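Periplasmic beta-glucosidase (Pseudomonas aeruginosa, PDB 6R5T) probably hydrolyses terminal, non-reducing beta-D-glucosyl residues with release of beta-D-glucose, as a periplasmic member of glycosyl hydrolase family 3. Local coordinates at residues I90-A95 against V138-G143; A133-S139 against N519-L523. The protein carries 1 engineered substitution. All blocks are in the same frame, centred on the assembly; numbering follows the deposited sequence.

Contact 1 of 2, residues I90-A95 against V138-G143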
ATOM      1  N   ILE A  90       1.266   6.881  25.299  1.00 11.44           N
ATOM      2  CA  ILE A  90       0.474   6.884  24.061  1.00 11.80           C
ATOM      3  C   ILE A  90      -0.326   5.625  23.955  1.00 12.47           C
ATOM      4  O   ILE A  90       0.040   4.565  24.488  1.00 11.83           O
ATOM      5  CB  ILE A  90       1.359   7.182  22.835  1.00 11.78           C
ATOM      6  CG1 ILE A  90       2.518   6.179  22.711  1.00 12.30           C
ATOM      7  CG2 ILE A  90       1.873   8.585  22.869  1.00 12.27           C
ATOM      8  CD1 ILE A  90       3.102   6.085  21.329  1.00 12.18           C
ATOM      9  N   SER A  91      -1.445   5.690  23.222  1.00 13.41           N
ATOM     10  CA  SER A  91      -2.354   4.533  23.072  1.00 14.50           C
ATOM     11  C   SER A  91      -1.614   3.291  22.588  1.00 13.81           C
ATOM     12  O   SER A  91      -1.941   2.207  23.017  1.00 13.91           O
ATOM     13  CB  SER A  91      -3.523   4.869  22.180  1.00 16.79           C
ATOM     14  OG  SER A  91      -4.297   5.864  22.800  1.00 20.37           O
ATOM     15  N   LEU A  92      -0.658   3.440  21.669  1.00 14.11           N
ATOM     16  CA  LEU A  92      -0.007   2.229  21.138  1.00 14.47           C
ATOM     17  C   LEU A  92       0.743   1.540  22.287  1.00 14.21           C
ATOM     18  O   LEU A  92       0.830   0.324  22.319  1.00 16.31           O
ATOM     19  CB  LEU A  92       0.875   2.700  19.972  1.00 17.03           C
ATOM     20  CG  LEU A  92       1.506   1.597  19.161  1.00 17.24           C
ATOM     21  CD1 LEU A  92       0.458   0.715  18.525  1.00 18.12           C
ATOM     22  CD2 LEU A  92       2.405   2.271  18.127  1.00 17.53           C
ATOM     23  N   GLY A  93       1.269   2.279  23.271  1.00 14.27           N
ATOM     24  CA  GLY A  93       1.918   1.772  24.486  1.00 15.46           C
ATOM     25  C   GLY A  93       0.896   1.207  25.469  1.00 16.59           C
ATOM     26  O   GLY A  93       1.118   0.178  26.101  1.00 19.25           O
ATOM     27  N   LEU A  94      -0.245   1.853  25.637  1.00 14.38           N
ATOM     28  CA  LEU A  94      -1.312   1.312  26.491  1.00 13.07           C
ATOM     29  C   LEU A  94      -1.767  -0.035  25.959  1.00 13.38           C
ATOM     30  O   LEU A  94      -2.062  -0.938  26.749  1.00 14.01           O
ATOM     31  CB  LEU A  94      -2.510   2.270  26.526  1.00 13.96           C
ATOM     32  CG  LEU A  94      -2.266   3.630  27.152  1.00 15.70           C
ATOM     33  CD1 LEU A  94      -3.460   4.571  26.970  1.00 17.65           C
ATOM     34  CD2 LEU A  94      -1.984   3.442  28.646  1.00 17.68           C
ATOM     35  N   ALA A  95      -1.911  -0.185  24.641  1.00 11.62           N
ATOM     36  CA  ALA A  95      -2.356  -1.446  24.055  1.00 13.04           C
ATOM     37  C   ALA A  95      -1.358  -2.546  24.395  1.00 12.57           C
ATOM     38  O   ALA A  95      -1.779  -3.676  24.573  1.00 12.76           O
ATOM     39  CB  ALA A  95      -2.522  -1.300  22.551  1.00 13.08           C
ATOM     40  N   VAL A 138      -0.331   6.468  13.897  1.00 11.90           N
ATOM     41  CA  VAL A 138      -0.352   5.102  14.482  0.50 11.78           C
ATOM     42  C   VAL A 138      -0.173   5.220  16.003  1.00 11.90           C
ATOM     43  O   VAL A 138      -0.709   4.346  16.697  1.00 13.03           O
ATOM     44  CB  VAL A 138       0.713   4.175  13.867  0.50 12.65           C
ATOM     45  CG1 VAL A 138       0.476   3.964  12.378  0.50 13.63           C
ATOM     46  CG2 VAL A 138       2.098   4.693  14.130  0.50 12.49           C
ATOM     47  N   SER A 139       0.500   6.271  16.457  1.00 11.80           N
ATOM     48  CA  SER A 139       0.746   6.454  17.922  1.00 13.59           C
ATOM     49  C   SER A 139      -0.569   6.609  18.699  1.00 14.36           C
ATOM     50  O   SER A 139      -0.635   6.270  19.932  1.00 15.55           O
ATOM     51  CB  SER A 139       1.649   7.634  18.152  1.00 15.05           C
ATOM     52  OG  SER A 139       0.970   8.825  17.751  1.00 22.71           O
ATOM     53  N   GLU A 140      -1.624   7.017  18.023  1.00 15.17           N
ATOM     54  CA  GLU A 140      -2.938   7.304  18.661  1.00 15.26           C
ATOM     55  C   GLU A 140      -3.857   6.105  18.745  1.00 16.37           C
ATOM     56  O   GLU A 140      -4.817   6.206  19.488  1.00 14.68           O
ATOM     57  CB  GLU A 140      -3.675   8.356  17.850  1.00 17.49           C
ATOM     58  CG  GLU A 140      -2.995   9.658  17.949  1.00 24.33           C
ATOM     59  CD  GLU A 140      -3.534  10.574  16.896  1.00 24.43           C
ATOM     60  OE1 GLU A 140      -4.812  10.763  16.887  1.00 25.09           O
ATOM     61  OE2 GLU A 140      -2.678  11.040  16.077  1.00 26.07           O
ATOM     62  N   GLY A 141      -3.564   5.007  18.033  1.00 12.95           N
ATOM     63  CA  GLY A 141      -4.425   3.835  18.079  1.00 14.35           C
ATOM     64  C   GLY A 141      -3.838   2.718  18.910  1.00 13.76           C
ATOM     65  O   GLY A 141      -2.854   2.946  19.677  1.00 15.91           O
ATOM     66  N   PHE A 142      -4.431   1.556  18.756  1.00 13.62           N
ATOM     67  CA  PHE A 142      -4.106   0.387  19.584  1.00 13.02           C
ATOM     68  C   PHE A 142      -3.423  -0.700  18.765  1.00 12.84           C
ATOM     69  O   PHE A 142      -3.272  -1.803  19.268  1.00 13.59           O
ATOM     70  CB  PHE A 142      -5.356  -0.132  20.267  1.00 14.55           C
ATOM     71  CG  PHE A 142      -5.996   0.801  21.252  1.00 15.18           C
ATOM     72  CD1 PHE A 142      -5.265   1.363  22.284  1.00 16.25           C
ATOM     73  CD2 PHE A 142      -7.348   1.058  21.183  1.00 17.55           C
ATOM     74  CE1 PHE A 142      -5.882   2.147  23.258  1.00 18.33           C
ATOM     75  CE2 PHE A 142      -7.953   1.888  22.128  1.00 18.49           C
ATOM     76  CZ  PHE A 142      -7.224   2.398  23.174  1.00 18.46           C
ATOM     77  N   GLY A 143      -2.981  -0.371  17.541  1.00 13.03           N
ATOM     78  CA  GLY A 143      -2.215  -1.291  16.688  1.00 12.16           C
ATOM     79  C   GLY A 143      -3.083  -1.892  15.603  1.00 12.02           C
ATOM     80  O   GLY A 143      -3.999  -1.218  15.110  1.00 12.00           O
TER
HETATM   81  O   HOH W   1      -2.205   8.256  22.081  1.00 19.19           O
HETATM   82  O   HOH W   2      -5.045   8.257  21.239  1.00 20.58           O
HETATM   83  O   HOH W   3      -7.019   5.327  21.586  1.00 30.83           O
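Leu92 and Ser139 are joined by a direct but weak hydrogen bond, 3.3 Å from Leu92 N to Ser139 O. Leu92 lies in the first turn of helix 91-95, so Ser139 O sits at the amino end of that helix. Water 1 adds a bridge beside it: it accepts from Ser91 N at 2.9 Å and donates weakly to Ser139 O. Waters 2 and 3 each bond to Ser91 OG and donate to Glu140 O, the shorter of these two bonds being 2.7 Å from water 2. Ser91 OG stands beside its own backbone N (chi1 -65°), which brings it to these waters.

Van der Waals packing borders the water bridges. The ring of Phe142 receives Ser91 O at its edge, 3.5 Å from Phe142 CD1. Ala95 CB packs on Phe142 CB at 3.8 Å. Leu92 CD1 rests 3.7 Å from Gly143 N, and Ile90 CD1 touches Ser139 CB at 3.8 Å. At the backbone angles of Gly143 a CB would run into the preceding carbonyl oxygen.

Second-shell bonds fix the loop. Ser139 OG is bonded to Ala484 O, and Glu140 forms a salt bridge with Arg137. Phe142 O is held by Thr564 OG1. The contact is buried and lies between the loop after strand 121-122 and helix 91-95, while helix 146-161 packs on Phe142 and Ala95 through Leu152.

Contact 2 of 2, residues A133-S139 against N519-L523. With BGC (beta-D-glucopyranose), chain C.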
ATOM      1  N   ALA A 133       2.877   1.360   9.054  1.00 13.29           N
ATOM      2  CA  ALA A 133       3.708   2.011  10.077  1.00 13.60           C
ATOM      3  C   ALA A 133       4.149   3.432   9.676  1.00 12.69           C
ATOM      4  O   ALA A 133       4.619   4.168  10.531  1.00 13.37           O
ATOM      5  CB  ALA A 133       4.927   1.124  10.340  1.00 13.67           C
ATOM      6  N   ARG A 134       4.071   3.816   8.403  1.00 11.18           N
ATOM      7  CA  ARG A 134       4.536   5.176   7.987  1.00 10.50           C
ATOM      8  C   ARG A 134       3.624   6.277   8.517  1.00 11.78           C
ATOM      9  O   ARG A 134       4.078   7.414   8.680  1.00 11.55           O
ATOM     10  CB  ARG A 134       4.551   5.272   6.462  1.00 10.60           C
ATOM     11  CG  ARG A 134       5.532   4.313   5.809  1.00 10.83           C
ATOM     12  CD  ARG A 134       5.408   4.390   4.302  1.00 10.93           C
ATOM     13  NE  ARG A 134       4.205   3.723   3.850  1.00 11.13           N
ATOM     14  CZ  ARG A 134       3.900   3.546   2.575  1.00 11.58           C
ATOM     15  NH1 ARG A 134       4.662   4.036   1.620  1.00 12.89           N
ATOM     16  NH2 ARG A 134       2.792   2.929   2.249  1.00 12.74           N
ATOM     17  N   TRP A 135       2.372   5.961   8.769  1.00 10.87           N
ATOM     18  CA  TRP A 135       1.370   6.993   9.148  1.00 11.49           C
ATOM     19  C   TRP A 135       1.721   7.583  10.531  1.00 13.29           C
ATOM     20  O   TRP A 135       1.890   6.827  11.486  1.00 14.29           O
ATOM     21  CB  TRP A 135       0.000   6.335   9.124  1.00 10.92           C
ATOM     22  CG  TRP A 135      -1.167   7.273   9.290  1.00 11.71           C
ATOM     23  CD1 TRP A 135      -1.441   8.368   8.535  1.00 13.37           C
ATOM     24  CD2 TRP A 135      -2.321   7.097  10.125  1.00 11.45           C
ATOM     25  NE1 TRP A 135      -2.659   8.905   8.870  1.00 13.92           N
ATOM     26  CE2 TRP A 135      -3.234   8.126   9.822  1.00 12.16           C
ATOM     27  CE3 TRP A 135      -2.687   6.160  11.092  1.00 11.43           C
ATOM     28  CZ2 TRP A 135      -4.488   8.236  10.429  1.00 12.96           C
ATOM     29  CZ3 TRP A 135      -3.906   6.287  11.728  1.00 10.99           C
ATOM     30  CH2 TRP A 135      -4.812   7.314  11.387  1.00 11.39           C
ATOM     31  N   GLY A 136       1.718   8.907  10.660  1.00 14.32           N
ATOM     32  CA  GLY A 136       2.130   9.540  11.915  1.00 17.84           C
ATOM     33  C   GLY A 136       1.135   9.310  13.026  1.00 16.67           C
ATOM     34  O   GLY A 136       1.518   9.352  14.185  1.00 19.36           O
ATOM     35  N   ARG A 137      -0.098   8.950  12.702  1.00 13.03           N
ATOM     36  CA  ARG A 137      -1.134   8.785  13.753  1.00 13.23           C
ATOM     37  C   ARG A 137      -1.239   7.364  14.273  1.00 12.96           C
ATOM     38  O   ARG A 137      -2.149   7.081  15.076  1.00 12.76           O
ATOM     39  CB  ARG A 137      -2.447   9.325  13.219  1.00 12.68           C
ATOM     40  CG  ARG A 137      -2.312  10.766  12.765  1.00 13.38           C
ATOM     41  CD  ARG A 137      -3.644  11.459  12.443  1.00 14.46           C
ATOM     42  NE  ARG A 137      -4.293  11.775  13.702  1.00 15.67           N
ATOM     43  CZ  ARG A 137      -5.136  12.794  13.909  1.00 17.96           C
ATOM     44  NH1 ARG A 137      -5.484  13.579  12.905  1.00 16.57           N
ATOM     45  NH2 ARG A 137      -5.578  13.006  15.148  1.00 17.91           N
ATOM     46  N   VAL A 138      -0.331   6.468  13.897  1.00 11.90           N
ATOM     47  CA  VAL A 138      -0.352   5.102  14.482  0.50 11.78           C
ATOM     48  C   VAL A 138      -0.173   5.220  16.003  1.00 11.90           C
ATOM     49  O   VAL A 138      -0.709   4.346  16.697  1.00 13.03           O
ATOM     50  CB  VAL A 138       0.713   4.175  13.867  0.50 12.65           C
ATOM     51  CG1 VAL A 138       0.476   3.964  12.378  0.50 13.63           C
ATOM     52  CG2 VAL A 138       2.098   4.693  14.130  0.50 12.49           C
ATOM     53  N   SER A 139       0.500   6.271  16.457  1.00 11.80           N
ATOM     54  CA  SER A 139       0.746   6.454  17.922  1.00 13.59           C
ATOM     55  C   SER A 139      -0.569   6.609  18.699  1.00 14.36           C
ATOM     56  O   SER A 139      -0.635   6.270  19.932  1.00 15.55           O
ATOM     57  CB  SER A 139       1.649   7.634  18.152  1.00 15.05           C
ATOM     58  OG  SER A 139       0.970   8.825  17.751  1.00 22.71           O
ATOM     59  N   ASN A 519       9.420   6.202  20.605  1.00 13.31           N
ATOM     60  CA  ASN A 519       8.910   6.213  19.226  1.00 13.32           C
ATOM     61  C   ASN A 519       7.394   6.074  19.281  1.00 13.75           C
ATOM     62  O   ASN A 519       6.847   5.539  20.281  1.00 13.02           O
ATOM     63  CB  ASN A 519       9.428   5.033  18.392  1.00 13.90           C
ATOM     64  CG  ASN A 519       9.370   3.686  19.067  1.00 14.99           C
ATOM     65  OD1 ASN A 519      10.008   3.501  20.132  1.00 16.44           O
ATOM     66  ND2 ASN A 519       8.659   2.726  18.493  1.00 13.57           N
ATOM     67  N   GLY A 520       6.736   6.507  18.201  1.00 15.11           N
ATOM     68  CA  GLY A 520       5.268   6.477  18.156  1.00 15.33           C
ATOM     69  C   GLY A 520       4.744   5.541  17.101  1.00 15.66           C
ATOM     70  O   GLY A 520       3.541   5.539  16.837  1.00 15.76           O
ATOM     71  N   ARG A 521       5.602   4.729  16.506  1.00 13.72           N
ATOM     72  CA  ARG A 521       5.225   3.814  15.414  1.00 13.26           C
ATOM     73  C   ARG A 521       6.235   2.676  15.473  1.00 13.41           C
ATOM     74  O   ARG A 521       7.323   2.833  16.021  1.00 13.36           O
ATOM     75  CB  ARG A 521       5.345   4.483  14.053  1.00 13.66           C
ATOM     76  CG  ARG A 521       6.724   5.063  13.759  1.00 12.73           C
ATOM     77  CD  ARG A 521       7.015   5.380  12.308  1.00 13.20           C
ATOM     78  NE  ARG A 521       6.072   6.323  11.704  1.00 13.90           N
ATOM     79  CZ  ARG A 521       6.040   7.620  11.883  1.00 15.03           C
ATOM     80  NH1 ARG A 521       5.174   8.367  11.225  1.00 15.24           N
ATOM     81  NH2 ARG A 521       6.874   8.207  12.718  1.00 15.68           N
ATOM     82  N   PRO A 522       5.926   1.544  14.861  1.00 12.51           N
ATOM     83  CA  PRO A 522       6.955   0.542  14.617  1.00 12.82           C
ATOM     84  C   PRO A 522       8.204   1.142  13.945  1.00 13.42           C
ATOM     85  O   PRO A 522       8.063   1.951  13.046  1.00 13.29           O
ATOM     86  CB  PRO A 522       6.274  -0.463  13.687  1.00 14.18           C
ATOM     87  CG  PRO A 522       4.806  -0.305  14.045  1.00 14.79           C
ATOM     88  CD  PRO A 522       4.632   1.173  14.259  1.00 13.71           C
ATOM     89  N   LEU A 523       9.378   0.683  14.361  1.00 13.57           N
ATOM     90  CA  LEU A 523      10.660   1.086  13.754  1.00 13.26           C
ATOM     91  C   LEU A 523      11.335  -0.128  13.164  1.00 12.12           C
ATOM     92  O   LEU A 523      11.076  -1.264  13.615  1.00 14.08           O
ATOM     93  CB  LEU A 523      11.628   1.683  14.783  1.00 14.83           C
ATOM     94  CG  LEU A 523      11.143   2.925  15.531  1.00 15.99           C
ATOM     95  CD1 LEU A 523      12.166   3.356  16.583  1.00 16.37           C
ATOM     96  CD2 LEU A 523      10.851   4.025  14.556  1.00 16.49           C
TER
HETATM   97  C2  BGC C   1      -8.968  15.868  16.812  1.00 24.31           C
HETATM   98  C3  BGC C   1      -9.360  17.272  16.309  1.00 26.51           C
HETATM   99  C4  BGC C   1      -8.172  17.755  15.433  1.00 26.68           C
HETATM  100  C5  BGC C   1      -8.050  16.756  14.268  1.00 26.59           C
HETATM  101  C6  BGC C   1      -6.887  17.062  13.350  1.00 26.36           C
HETATM  102  C1  BGC C   1      -8.698  14.959  15.607  1.00 23.39           C
HETATM  103  O1  BGC C   1      -8.242  13.768  16.167  1.00 21.73           O
HETATM  104  O2  BGC C   1      -9.954  15.240  17.623  1.00 23.90           O
HETATM  105  O3  BGC C   1      -9.496  18.150  17.444  1.00 27.70           O
HETATM  106  O4  BGC C   1      -8.503  19.060  14.933  1.00 27.37           O
HETATM  107  O5  BGC C   1      -7.672  15.516  14.788  1.00 23.06           O
HETATM  108  O6  BGC C   1      -6.857  16.117  12.274  1.00 24.20           O
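Ala133 meets Pro522 and Arg521 at the start of the segment. Its CB packs 3.9 Å from Pro522 CD. Its carbonyl O accepts from Arg521 NE at 2.9 Å, with the donor in the carbonyl plane and the oxygen in the guanidinium plane.

Arg134 O takes the next bond, 2.9 Å from Arg521 NH1. Here the donor stands above the carbonyl plane, 56° out of it. Two successive carbonyls thus meet one edge of the guanidinium, though Arg134 O is tilted 21° from its plane. The Arg521 chain bends at chi3 (58°) to bring that edge to them. Its NH2 pairs with Glu479, so the charge has a partner within the C-terminal domain. The Arg134 guanidinium bonds to Asp132 and to Val574 O and Gly572 O of the second subunit.

Trp135 NE1 bonds to Asp189. Arg137 CB lies 3.4 Å above one face of the Trp135 ring, toward the rim. Gly136 CA passes 3.3 Å from Arg521 NH1.

Arg137 reaches the bound glucose instead. NH1 bonds to BGC O6, and NH2 bonds to BGC O1 at 3.0 Å as well as to O5. Tyr181 also holds this guanidinium.

In the conformer given, Val138 CG2 packs on Arg521 CB, the two side chains crossing at about a right angle. Ser139 CB ends the segment against Gly520 O.

The loop after strand 121-122 belongs to the family 3 N-terminal domain, of TIM-barrel type. Residues 519-523 follow strand 513-518 of the C-terminal domain. The arrangement is a buried interdomain interface beside the sugar-binding pocket. It joins the TIM-barrel-type domain to the C-terminal domain that follows it in family 3 enzymes such as this one.

In the fold
From the N terminus, the chain first passes residues 90-95, beyond strand 75-78 of the parallel barrel sheet. It runs on through strand 121-122 into the loop that carries residues 133-143. Contact 1 closes a segment of 42 residues, which holds helix 100-116 and strand 121-122, within the N-terminal domain. Contact 2 starts on the 133-143 loop but closes far later, after 379 residues, at the loop following strand 513-518 of the C-terminal domain sheet. The two contacts cross along the chain and share Val138 and Ser139. They touch directly where Ile90 and Leu92 pack on Gly520, so residues 90-95 and the 133-143 loop both pack against the 519-523 loop of the C-terminal domain.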